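Local coordinates for protein cytidine deaminase (Mycobacterium leprae, PDB 3R2N) that probably catalyses the zinc-dependent hydrolytic deamination of cytidine to uridine in pyrimidine salvage, working as a homotetramer, at residues V8-Q14 against A79-V83; A17-R21 against V83-G87; V33-G37 against A61-M65; G75-V80 against H103-K109. All blocks are in the same frame, centred on the assembly; numbering follows the deposited sequence. Where two conformers were deposited one is given.

The four contacts are grouped around strand 77-83 and its neighbours in the mixed sheet of the cytidine deaminase fold. Contact 1 and contact 2 lay helix 10-21 along strand 77-83 and the turn after it. They share Val83 and are joined by Gln14 NE2 to Gly87 O at 2.8 Å. Contact 3 brings in helix 61-71, which packs on strand 34-39 and also touches Val80. Strand 34-39 bonds to 77-83, with Tyr81 N 2.9 Å from Ala36 O. Contact 4 adds helix 94-104 and strand 109-112, and its centre is about 20 Å from that of contact 2. Contact 3 lies nearest the zinc site, with the Glu62 side chain about 4 Å from the metal.

Contact 1 (V8-Q14 against A79-V83); sequences VNWDTLQ and AVYCV
Trp10, Leu13 and Gln14 of helix 10-21 rest on Ala79 and Tyr81 of strand 77-83. This is helix-on-sheet packing in the alpha/beta core of the cytidine deaminase fold. The short axes of 10-14 and 79-83 run 8.1 Å apart and cross at -44°. No hydrogen bond spans the contact.

Ala79 CB sits among three apolar side chains: both methyls of Val8, Trp10 CH2 at 3.7 Å, and Leu13 CD1. Leu13 CB also meets Tyr81 CB at 3.7 Å. Val8 CG1 lies over the centre of the Trp10 ring, so one valine methyl touches both the indole and the strand.

The Trp10 ring turns its edge to the strand, with CZ3 3.6 Å from Val80 O, which lies in the ring plane. Tyr81 has CG anti to its backbone N (chi1 -157°), which places the phenol ring beneath Gln14 CB. Trp10 O comes to 3.4 Å from Tyr81 CD1.

Asn9 is the N-cap of the helix, and its OD1 accepts from Thr12 N at 3.1 Å. The Gln14 amide gives NE2 to Gly87 O in the following turn. Its plane stands 80° from the Tyr81 ring, while Gln14 CB makes a CH-pi contact over the ring face, 3.7 Å from the centroid.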
loop_
_atom_site.group_PDB
_atom_site.type_symbol
_atom_site.label_atom_id
_atom_site.label_comp_id
_atom_site.label_asym_id
_atom_site.label_seq_id
_atom_site.Cartn_x
_atom_site.Cartn_y
_atom_site.Cartn_z
ATOM N N VAL D 8 1.452 -21.593 -23.938
ATOM C CA VAL D 8 2.176 -21.272 -22.715
ATOM C C VAL D 8 2.694 -22.565 -22.094
ATOM O O VAL D 8 1.924 -23.525 -21.917
ATOM C CB VAL D 8 1.324 -20.444 -21.721
ATOM C CG1 VAL D 8 2.012 -20.355 -20.369
ATOM C CG2 VAL D 8 1.083 -19.041 -22.274
ATOM N N ASN D 9 4.003 -22.593 -21.835
ATOM C CA ASN D 9 4.632 -23.681 -21.086
ATOM C C ASN D 9 4.608 -23.383 -19.597
ATOM O O ASN D 9 5.446 -22.650 -19.083
ATOM C CB ASN D 9 6.071 -23.952 -21.546
ATOM C CG ASN D 9 6.616 -25.284 -21.014
ATOM O OD1 ASN D 9 6.403 -25.650 -19.852
ATOM N ND2 ASN D 9 7.324 -26.014 -21.873
ATOM N N TRP D 10 3.643 -23.970 -18.906
ATOM C CA TRP D 10 3.434 -23.671 -17.498
ATOM C C TRP D 10 4.504 -24.284 -16.590
ATOM O O TRP D 10 4.845 -23.711 -15.562
ATOM C CB TRP D 10 2.022 -24.075 -17.084
ATOM C CG TRP D 10 0.948 -23.312 -17.812
ATOM C CD1 TRP D 10 0.232 -23.741 -18.899
ATOM C CD2 TRP D 10 0.460 -21.990 -17.502
ATOM N NE1 TRP D 10 -0.677 -22.774 -19.277
ATOM C CE2 TRP D 10 -0.554 -21.687 -18.444
ATOM C CE3 TRP D 10 0.777 -21.039 -16.515
ATOM C CZ2 TRP D 10 -1.257 -20.476 -18.433
ATOM C CZ3 TRP D 10 0.080 -19.832 -16.502
ATOM C CH2 TRP D 10 -0.934 -19.563 -17.462
ATOM N N ASP D 11 5.032 -25.441 -16.985
ATOM C CA ASP D 11 6.246 -26.003 -16.385
ATOM C C ASP D 11 7.399 -24.992 -16.279
ATOM O O ASP D 11 8.042 -24.864 -15.228
ATOM C CB ASP D 11 6.722 -27.193 -17.215
ATOM C CG ASP D 11 6.541 -28.509 -16.500
ATOM O OD1 ASP D 11 7.337 -28.769 -15.550
ATOM O OD2 ASP D 11 5.621 -29.278 -16.892
ATOM N N THR D 12 7.677 -24.296 -17.376
ATOM C CA THR D 12 8.790 -23.358 -17.399
ATOM C C THR D 12 8.553 -22.259 -16.386
ATOM O O THR D 12 9.424 -21.967 -15.574
ATOM C CB THR D 12 8.988 -22.778 -18.778
ATOM O OG1 THR D 12 9.388 -23.832 -19.646
ATOM C CG2 THR D 12 10.063 -21.714 -18.777
ATOM N N LEU D 13 7.359 -21.679 -16.415
ATOM C CA LEU D 13 6.980 -20.658 -15.433
ATOM C C LEU D 13 7.093 -21.153 -13.969
ATOM O O LEU D 13 7.600 -20.431 -13.107
ATOM C CB LEU D 13 5.582 -20.124 -15.740
ATOM C CG LEU D 13 5.424 -19.362 -17.054
ATOM C CD1 LEU D 13 4.005 -18.839 -17.176
ATOM C CD2 LEU D 13 6.436 -18.211 -17.171
ATOM N N GLN D 14 6.681 -22.399 -13.709
ATOM C CA GLN D 14 6.676 -22.949 -12.341
ATOM C C GLN D 14 8.096 -23.134 -11.795
ATOM O O GLN D 14 8.409 -22.710 -10.650
ATOM C CB GLN D 14 5.789 -24.206 -12.264
ATOM C CG GLN D 14 6.428 -25.493 -11.772
ATOM C CD GLN D 14 6.449 -25.615 -10.278
ATOM O OE1 GLN D 14 7.455 -26.019 -9.695
ATOM N NE2 GLN D 14 5.336 -25.277 -9.639
ATOM N N ALA D 79 1.121 -14.512 -19.359
ATOM C CA ALA D 79 0.845 -15.651 -18.487
ATOM C C ALA D 79 1.649 -15.534 -17.204
ATOM O O ALA D 79 2.816 -15.140 -17.241
ATOM C CB ALA D 79 1.140 -16.975 -19.198
ATOM N N VAL D 80 1.033 -15.888 -16.077
ATOM C CA VAL D 80 1.670 -15.721 -14.765
ATOM C C VAL D 80 1.448 -16.949 -13.877
ATOM O O VAL D 80 0.336 -17.502 -13.830
ATOM C CB VAL D 80 1.129 -14.459 -14.032
ATOM C CG1 VAL D 80 1.721 -14.330 -12.651
ATOM C CG2 VAL D 80 1.424 -13.229 -14.821
ATOM N N TYR D 81 2.507 -17.350 -13.166
ATOM C CA TYR D 81 2.474 -18.489 -12.250
ATOM C C TYR D 81 3.142 -18.079 -10.923
ATOM O O TYR D 81 4.363 -17.839 -10.882
ATOM C CB TYR D 81 3.244 -19.663 -12.879
ATOM C CG TYR D 81 2.896 -21.061 -12.372
ATOM C CD1 TYR D 81 2.863 -22.143 -13.239
ATOM C CD2 TYR D 81 2.633 -21.308 -11.024
ATOM C CE1 TYR D 81 2.541 -23.439 -12.778
ATOM C CE2 TYR D 81 2.332 -22.597 -10.558
ATOM C CZ TYR D 81 2.278 -23.641 -11.437
ATOM O OH TYR D 81 1.966 -24.889 -10.962
ATOM N N CYS D 82 2.341 -17.989 -9.859
ATOM C CA CYS D 82 2.844 -17.630 -8.535
ATOM C C CYS D 82 2.991 -18.883 -7.654
ATOM O O CYS D 82 2.145 -19.804 -7.692
ATOM C CB CYS D 82 1.889 -16.611 -7.915
ATOM S SG CYS D 82 2.410 -15.791 -6.418
ATOM N N VAL D 83 4.071 -18.932 -6.875
ATOM C CA VAL D 83 4.355 -20.118 -6.060
ATOM C C VAL D 83 4.606 -19.861 -4.581
ATOM O O VAL D 83 5.143 -18.801 -4.186
ATOM C CB VAL D 83 5.568 -20.914 -6.586
ATOM C CG1 VAL D 83 5.275 -21.535 -8.002
ATOM C CG2 VAL D 83 6.838 -20.057 -6.513
#

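Contact 2 (A17-R21 against V83-G87); sequences AVAAR and VDGNG
Arg21 lays one face of its guanidinium over Gly85 O in the turn that follows strand 77-83. The oxygen lies 3.3 Å above the plane, offset toward the rim. Lying over the face, it takes no hydrogen bond from the group. Val18 O lies on the opposite face, 4.2 Å from the guanidinium plane of Arg21. The arginine chain leaves the helix with CG anti to the backbone N (chi1 -170°), then bends at chi2 and chi3 to bring the group down on the turn.

Two N-H groups point to one carbonyl. NE and NH2 of Arg21 each lie 3.1 Å from Asp84 O, and both bonds are weak, with N-H...O angles near 128°. The same oxygen accepts from Gly87 N at 2.9 Å, which closes the type I turn from Asp84 to Gly87. Asp84 OD1 takes Asn86 N at 2.8 Å in an Asx turn and also receives Asp88 N.

Apolar contact joins the helix to the end of the strand. Val83 CG2 packs against Ala17 CB at 3.6 Å and lies near Ala17 O. Farther along, Val18 CG2 reaches Gly87 CA at 4.0 Å.

Arg21 thus leans on the turn's backbone rather than on the Asp84 carboxylate, whose OD1 is 5.5 Å from Arg21 NH2. The shared acceptor and poor angles imply a loose grip. The positive group probably gains from lying among the carbonyl oxygens of Asp84 and Gly85.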
loop_
_atom_site.group_PDB
_atom_site.type_symbol
_atom_site.label_atom_id
_atom_site.label_comp_id
_atom_site.label_asym_id
_atom_site.label_seq_id
_atom_site.Cartn_x
_atom_site.Cartn_y
_atom_site.Cartn_z
ATOM N N ALA D 17 9.663 -19.652 -11.217
ATOM C CA ALA D 17 9.144 -19.080 -9.971
ATOM C C ALA D 17 9.720 -19.753 -8.722
ATOM O O ALA D 17 9.977 -19.087 -7.731
ATOM C CB ALA D 17 7.600 -19.107 -9.947
ATOM N N VAL D 18 9.903 -21.072 -8.757
ATOM C CA VAL D 18 10.569 -21.786 -7.664
ATOM C C VAL D 18 11.977 -21.232 -7.534
ATOM O O VAL D 18 12.419 -20.904 -6.428
ATOM C CB VAL D 18 10.611 -23.319 -7.927
ATOM C CG1 VAL D 18 11.737 -24.003 -7.110
ATOM C CG2 VAL D 18 9.247 -23.933 -7.651
ATOM N N ALA D 19 12.663 -21.095 -8.671
ATOM C CA ALA D 19 14.026 -20.583 -8.687
ATOM C C ALA D 19 14.109 -19.173 -8.090
ATOM O O ALA D 19 14.942 -18.917 -7.200
ATOM C CB ALA D 19 14.584 -20.604 -10.123
ATOM N N ALA D 20 13.244 -18.264 -8.540
ATOM C CA ALA D 20 13.314 -16.873 -8.054
ATOM C C ALA D 20 13.037 -16.802 -6.539
ATOM O O ALA D 20 13.592 -15.952 -5.831
ATOM C CB ALA D 20 12.348 -15.954 -8.834
ATOM N N ARG D 21 12.211 -17.733 -6.056
ATOM C CA ARG D 21 11.771 -17.783 -4.661
ATOM C C ARG D 21 12.957 -17.866 -3.673
ATOM O O ARG D 21 12.851 -17.405 -2.532
ATOM C CB ARG D 21 10.787 -18.942 -4.460
ATOM C CG ARG D 21 10.070 -18.952 -3.110
ATOM C CD ARG D 21 10.259 -20.301 -2.436
ATOM N NE ARG D 21 9.484 -21.331 -3.115
ATOM C CZ ARG D 21 9.884 -22.577 -3.303
ATOM N NH1 ARG D 21 11.073 -22.970 -2.871
ATOM N NH2 ARG D 21 9.089 -23.429 -3.933
ATOM N N VAL D 83 4.071 -18.932 -6.875
ATOM C CA VAL D 83 4.355 -20.118 -6.060
ATOM C C VAL D 83 4.606 -19.861 -4.581
ATOM O O VAL D 83 5.143 -18.801 -4.186
ATOM C CB VAL D 83 5.568 -20.914 -6.586
ATOM C CG1 VAL D 83 5.275 -21.535 -8.002
ATOM C CG2 VAL D 83 6.838 -20.057 -6.513
ATOM N N ASP D 84 4.226 -20.836 -3.756
ATOM C CA ASP D 84 4.549 -20.765 -2.342
ATOM C C ASP D 84 5.806 -21.604 -2.043
ATOM O O ASP D 84 6.463 -22.092 -2.973
ATOM C CB ASP D 84 3.354 -21.188 -1.491
ATOM C CG ASP D 84 3.007 -22.671 -1.650
ATOM O OD1 ASP D 84 3.853 -23.467 -2.123
ATOM O OD2 ASP D 84 1.873 -23.036 -1.302
ATOM N N GLY D 85 6.130 -21.773 -0.757
ATOM C CA GLY D 85 7.321 -22.511 -0.321
ATOM C C GLY D 85 7.404 -23.977 -0.746
ATOM O O GLY D 85 8.489 -24.559 -0.723
ATOM N N ASN D 86 6.272 -24.572 -1.135
ATOM C CA ASN D 86 6.252 -25.963 -1.625
ATOM C C ASN D 86 6.241 -26.038 -3.140
ATOM O O ASN D 86 6.269 -27.140 -3.716
ATOM C CB ASN D 86 5.075 -26.761 -1.046
ATOM C CG ASN D 86 5.114 -26.834 0.477
ATOM O OD1 ASN D 86 6.194 -26.879 1.094
ATOM N ND2 ASN D 86 3.930 -26.827 1.100
ATOM N N GLY D 87 6.210 -24.866 -3.777
ATOM C CA GLY D 87 6.150 -24.793 -5.228
ATOM C C GLY D 87 4.749 -24.974 -5.779
ATOM O O GLY D 87 4.558 -25.082 -6.989
#

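Contact 3 (V33-G37 against A61-M65); sequences VGVAG and AECSM. With EDO (1,2-ethanediol), chain L.
Val35 pushes its CG1 methyl into the first turn of helix 61-71, 3.2 Å from Ala61 O. This is the tight point where strand 34-39 meets the helix that begins right after the zinc ligand Cys60. The short axes are 7.7 Å apart and cross at -41°.

The valine rotamers set the fit. In Val35, CG1 lies between the backbone N and the carbonyl carbon (chi1 68°). This torsion sets CG1 against Ala61 O and against Met65 CB, the latter at 3.6 Å, and leaves CG2 near Met65 SD and CE. Val33 is rotated differently, with CG1 anti to its backbone N. That methyl touches Ala61 CB at 3.5 Å, so Ala61 sits against both valines.

Met65 runs extended through chi1 and chi2 and bends only at chi3 (65°). Its side chain crosses Val35 at about a right angle. The sulfur packs on the Gly37 backbone, with SD 3.9 Å from Gly37 N.

Glu62 leaves the same helix and bends at chi2, and its side chain comes to about 4 Å from the zinc bound by Cys60, Cys93 and Cys96. A 1,2-ethanediol, probably from the crystallisation liquor, sits beside it. Its O1 donates to Glu62 OE1 at 2.9 Å, and the diol is also hydrogen-bonded to Cys93 N.

No hydrogen bond crosses between strand and helix. The side-chain contacts are apolar, and the Ala61 O that Val35 CG1 touches is bonded to Met65 N. The small Ala61 and the valine methyls let the two elements come close in a buried contact, while Glu62 presents its polar end to the metal pocket. In cytidine deaminases the equivalent glutamate is the proton shuttle, and Glu62 is consistent with that role.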
loop_
_atom_site.group_PDB
_atom_site.type_symbol
_atom_site.label_atom_id
_atom_site.label_comp_id
_atom_site.label_asym_id
_atom_site.label_seq_id
_atom_site.Cartn_x
_atom_site.Cartn_y
_atom_site.Cartn_z
ATOM N N VAL D 33 7.548 -16.375 -1.459
ATOM C CA VAL D 33 6.780 -16.466 -2.705
ATOM C C VAL D 33 7.640 -16.065 -3.912
ATOM O O VAL D 33 8.394 -15.069 -3.874
ATOM C CB VAL D 33 5.515 -15.560 -2.660
ATOM C CG1 VAL D 33 4.746 -15.603 -3.943
ATOM C CG2 VAL D 33 4.624 -15.881 -1.449
ATOM N N GLY D 34 7.502 -16.819 -4.986
ATOM C CA GLY D 34 8.126 -16.484 -6.245
ATOM C C GLY D 34 7.057 -16.397 -7.309
ATOM O O GLY D 34 5.996 -17.018 -7.178
ATOM N N VAL D 35 7.307 -15.581 -8.339
ATOM C CA VAL D 35 6.367 -15.465 -9.451
ATOM C C VAL D 35 7.147 -15.372 -10.736
ATOM O O VAL D 35 8.272 -14.887 -10.756
ATOM C CB VAL D 35 5.383 -14.245 -9.307
ATOM C CG1 VAL D 35 6.117 -12.874 -9.440
ATOM C CG2 VAL D 35 4.265 -14.341 -10.315
ATOM N N ALA D 36 6.542 -15.820 -11.818
ATOM C CA ALA D 36 7.191 -15.782 -13.093
ATOM C C ALA D 36 6.102 -15.561 -14.132
ATOM O O ALA D 36 4.979 -16.078 -13.997
ATOM C CB ALA D 36 7.974 -17.115 -13.366
ATOM N N GLY D 37 6.473 -14.827 -15.184
ATOM C CA GLY D 37 5.544 -14.361 -16.192
ATOM C C GLY D 37 6.170 -14.423 -17.569
ATOM O O GLY D 37 7.374 -14.256 -17.708
ATOM N N ALA D 61 5.137 -10.650 -4.493
ATOM C CA ALA D 61 5.925 -11.161 -5.601
ATOM C C ALA D 61 5.477 -10.530 -6.929
ATOM O O ALA D 61 6.330 -10.128 -7.737
ATOM C CB ALA D 61 5.846 -12.733 -5.663
ATOM N N GLU D 62 4.159 -10.418 -7.128
ATOM C CA GLU D 62 3.569 -9.874 -8.364
ATOM C C GLU D 62 3.946 -8.399 -8.580
ATOM O O GLU D 62 4.209 -8.008 -9.717
ATOM C CB GLU D 62 2.035 -10.054 -8.399
ATOM C CG GLU D 62 1.556 -11.509 -8.258
ATOM C CD GLU D 62 1.284 -11.881 -6.816
ATOM O OE1 GLU D 62 2.201 -11.729 -5.971
ATOM O OE2 GLU D 62 0.148 -12.297 -6.508
ATOM N N CYS D 63 3.953 -7.608 -7.497
ATOM C CA CYS D 63 4.526 -6.222 -7.490
ATOM C C CYS D 63 5.970 -6.212 -8.042
ATOM O O CYS D 63 6.310 -5.376 -8.899
ATOM C CB CYS D 63 4.557 -5.627 -6.081
ATOM S SG CYS D 63 2.936 -5.386 -5.279
ATOM N N SER D 64 6.808 -7.152 -7.557
ATOM C CA SER D 64 8.203 -7.110 -7.920
ATOM C C SER D 64 8.319 -7.363 -9.401
ATOM O O SER D 64 9.067 -6.670 -10.097
ATOM C CB SER D 64 9.053 -8.084 -7.119
ATOM O OG SER D 64 9.158 -7.664 -5.786
ATOM N N MET D 65 7.495 -8.287 -9.871
ATOM C CA MET D 65 7.465 -8.687 -11.269
ATOM C C MET D 65 6.998 -7.575 -12.181
ATOM O O MET D 65 7.571 -7.364 -13.242
ATOM C CB MET D 65 6.584 -9.932 -11.457
ATOM C CG MET D 65 6.462 -10.321 -12.916
ATOM S SD MET D 65 5.332 -11.695 -13.175
ATOM C CE MET D 65 3.783 -10.950 -12.663
HETATM C C1 EDO L . 0.254 -13.925 -3.318
HETATM O O1 EDO L . 1.510 -13.685 -3.986
HETATM C C2 EDO L . -0.359 -12.579 -2.951
HETATM O O2 EDO L . -0.474 -11.757 -4.135
#

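Contact 4 (G75-V80 against H103-K109); sequences GRLVAV and HGGPELK
Leu77 N donates to His103 O at 2.9 Å, tying the start of strand 77-83 to His103 of helix 94-104. Farther along, Lys109 N gives its hydrogen to Val78 O at 3.2 Å. Lys109 O then receives Val80 N at 2.8 Å, almost in line with the carbonyl. Lys109 thus bonds to the residues on either side of Ala79, the pattern of a parallel bridge.

Leu77 O and Gly104 O do not meet directly. One water donates to both, at 2.8 Å from Gly104 O. The Arg76 guanidinium lies with one face over His103 C and Gly104 N, and its NH1 is satisfied by Glu102 O. His103 ND1 is bonded to Tyr70 OH.

Leu108 packs its CD1 methyl on the strand backbone. This atom comes 3.3 Å from Val78 C and meets Leu77 CB and Val80 CG2, each at 3.9 Å. Val78 and Ala79 form a classic beta bulge opposite Phe38.

The contact closes the beta-alpha-beta unit of strand 77-83, helix 94-104 and strand 109-112. Helix 61-71 packs on Leu77 and His103, helix 10-21 covers Ala79, and Tyr25 of the second subunit meets the His103 ring edge-to-face.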
loop_
_atom_site.group_PDB
_atom_site.type_symbol
_atom_site.label_atom_id
_atom_site.label_comp_id
_atom_site.label_asym_id
_atom_site.label_seq_id
_atom_site.Cartn_x
_atom_site.Cartn_y
_atom_site.Cartn_z
ATOM N N GLY D 75 5.622 -3.550 -22.083
ATOM C CA GLY D 75 4.953 -4.662 -22.727
ATOM C C GLY D 75 3.735 -5.056 -21.909
ATOM O O GLY D 75 3.307 -4.324 -21.023
ATOM N N ARG D 76 3.158 -6.197 -22.247
ATOM C CA ARG D 76 1.941 -6.665 -21.647
ATOM C C ARG D 76 2.187 -8.064 -21.174
ATOM O O ARG D 76 2.729 -8.880 -21.922
ATOM C CB ARG D 76 0.816 -6.718 -22.689
ATOM C CG ARG D 76 0.429 -5.382 -23.307
ATOM C CD ARG D 76 -0.297 -4.447 -22.344
ATOM N NE ARG D 76 -1.695 -4.828 -22.128
ATOM C CZ ARG D 76 -2.482 -4.334 -21.174
ATOM N NH1 ARG D 76 -2.023 -3.426 -20.310
ATOM N NH2 ARG D 76 -3.738 -4.761 -21.076
ATOM N N LEU D 77 1.753 -8.353 -19.948
ATOM C CA LEU D 77 1.838 -9.701 -19.388
ATOM C C LEU D 77 0.915 -10.636 -20.124
ATOM O O LEU D 77 -0.188 -10.266 -20.509
ATOM C CB LEU D 77 1.487 -9.698 -17.898
ATOM C CG LEU D 77 2.496 -9.072 -16.932
ATOM C CD1 LEU D 77 1.873 -9.011 -15.583
ATOM C CD2 LEU D 77 3.784 -9.868 -16.871
ATOM N N VAL D 78 1.356 -11.863 -20.316
ATOM C CA VAL D 78 0.549 -12.814 -21.044
ATOM C C VAL D 78 0.198 -14.064 -20.211
ATOM O O VAL D 78 -0.907 -14.598 -20.315
ATOM C CB VAL D 78 1.239 -13.096 -22.403
ATOM C CG1 VAL D 78 1.184 -14.539 -22.800
ATOM C CG2 VAL D 78 0.653 -12.173 -23.474
ATOM N N ALA D 79 1.121 -14.512 -19.359
ATOM C CA ALA D 79 0.845 -15.651 -18.487
ATOM C C ALA D 79 1.649 -15.534 -17.204
ATOM O O ALA D 79 2.816 -15.140 -17.241
ATOM C CB ALA D 79 1.140 -16.975 -19.198
ATOM N N VAL D 80 1.033 -15.888 -16.077
ATOM C CA VAL D 80 1.670 -15.721 -14.765
ATOM C C VAL D 80 1.448 -16.949 -13.877
ATOM O O VAL D 80 0.336 -17.502 -13.830
ATOM C CB VAL D 80 1.129 -14.459 -14.032
ATOM C CG1 VAL D 80 1.721 -14.330 -12.651
ATOM C CG2 VAL D 80 1.424 -13.229 -14.821
ATOM N N HIS D 103 -1.797 -4.526 -16.336
ATOM C CA HIS D 103 -0.662 -4.789 -17.222
ATOM C C HIS D 103 -0.810 -5.997 -18.121
ATOM O O HIS D 103 0.070 -6.252 -18.941
ATOM C CB HIS D 103 0.643 -4.866 -16.427
ATOM C CG HIS D 103 0.844 -3.677 -15.546
ATOM N ND1 HIS D 103 1.148 -2.435 -16.049
ATOM C CD2 HIS D 103 0.681 -3.513 -14.212
ATOM C CE1 HIS D 103 1.200 -1.560 -15.056
ATOM N NE2 HIS D 103 0.903 -2.187 -13.934
ATOM N N GLY D 104 -1.919 -6.718 -17.990
ATOM C CA GLY D 104 -2.162 -7.900 -18.805
ATOM C C GLY D 104 -3.552 -7.899 -19.413
ATOM O O GLY D 104 -3.802 -8.638 -20.390
ATOM N N GLY D 105 -4.455 -7.093 -18.826
ATOM C CA GLY D 105 -5.843 -7.037 -19.258
ATOM C C GLY D 105 -6.622 -8.309 -18.949
ATOM O O GLY D 105 -6.075 -9.222 -18.330
ATOM N N PRO D 106 -7.897 -8.393 -19.397
ATOM C CA PRO D 106 -8.806 -9.514 -19.068
ATOM C C PRO D 106 -8.377 -10.894 -19.583
ATOM O O PRO D 106 -8.831 -11.907 -19.077
ATOM C CB PRO D 106 -10.135 -9.101 -19.718
ATOM C CG PRO D 106 -9.731 -8.182 -20.845
ATOM C CD PRO D 106 -8.524 -7.435 -20.332
ATOM N N GLU D 107 -7.507 -10.931 -20.573
ATOM C CA GLU D 107 -7.145 -12.186 -21.232
ATOM C C GLU D 107 -5.820 -12.734 -20.705
ATOM O O GLU D 107 -5.326 -13.749 -21.187
ATOM C CB GLU D 107 -7.097 -11.990 -22.752
ATOM N N LEU D 108 -5.243 -12.055 -19.710
ATOM C CA LEU D 108 -4.068 -12.584 -19.028
ATOM C C LEU D 108 -4.407 -13.943 -18.389
ATOM O O LEU D 108 -5.423 -14.074 -17.702
ATOM C CB LEU D 108 -3.565 -11.587 -17.979
ATOM C CG LEU D 108 -2.458 -11.969 -16.977
ATOM C CD1 LEU D 108 -1.175 -12.519 -17.610
ATOM C CD2 LEU D 108 -2.143 -10.765 -16.079
ATOM N N LYS D 109 -3.562 -14.940 -18.622
ATOM C CA LYS D 109 -3.714 -16.221 -17.951
ATOM C C LYS D 109 -2.911 -16.293 -16.629
ATOM O O LYS D 109 -1.710 -15.964 -16.576
ATOM C CB LYS D 109 -3.348 -17.384 -18.886
ATOM C CG LYS D 109 -4.030 -17.320 -20.267
ATOM C CD LYS D 109 -4.011 -18.696 -20.939
ATOM C CE LYS D 109 -3.985 -18.647 -22.461
ATOM N NZ LYS D 109 -3.683 -20.016 -22.987
HETATM O O HOH W 1 -2.071 -9.936 -22.170
#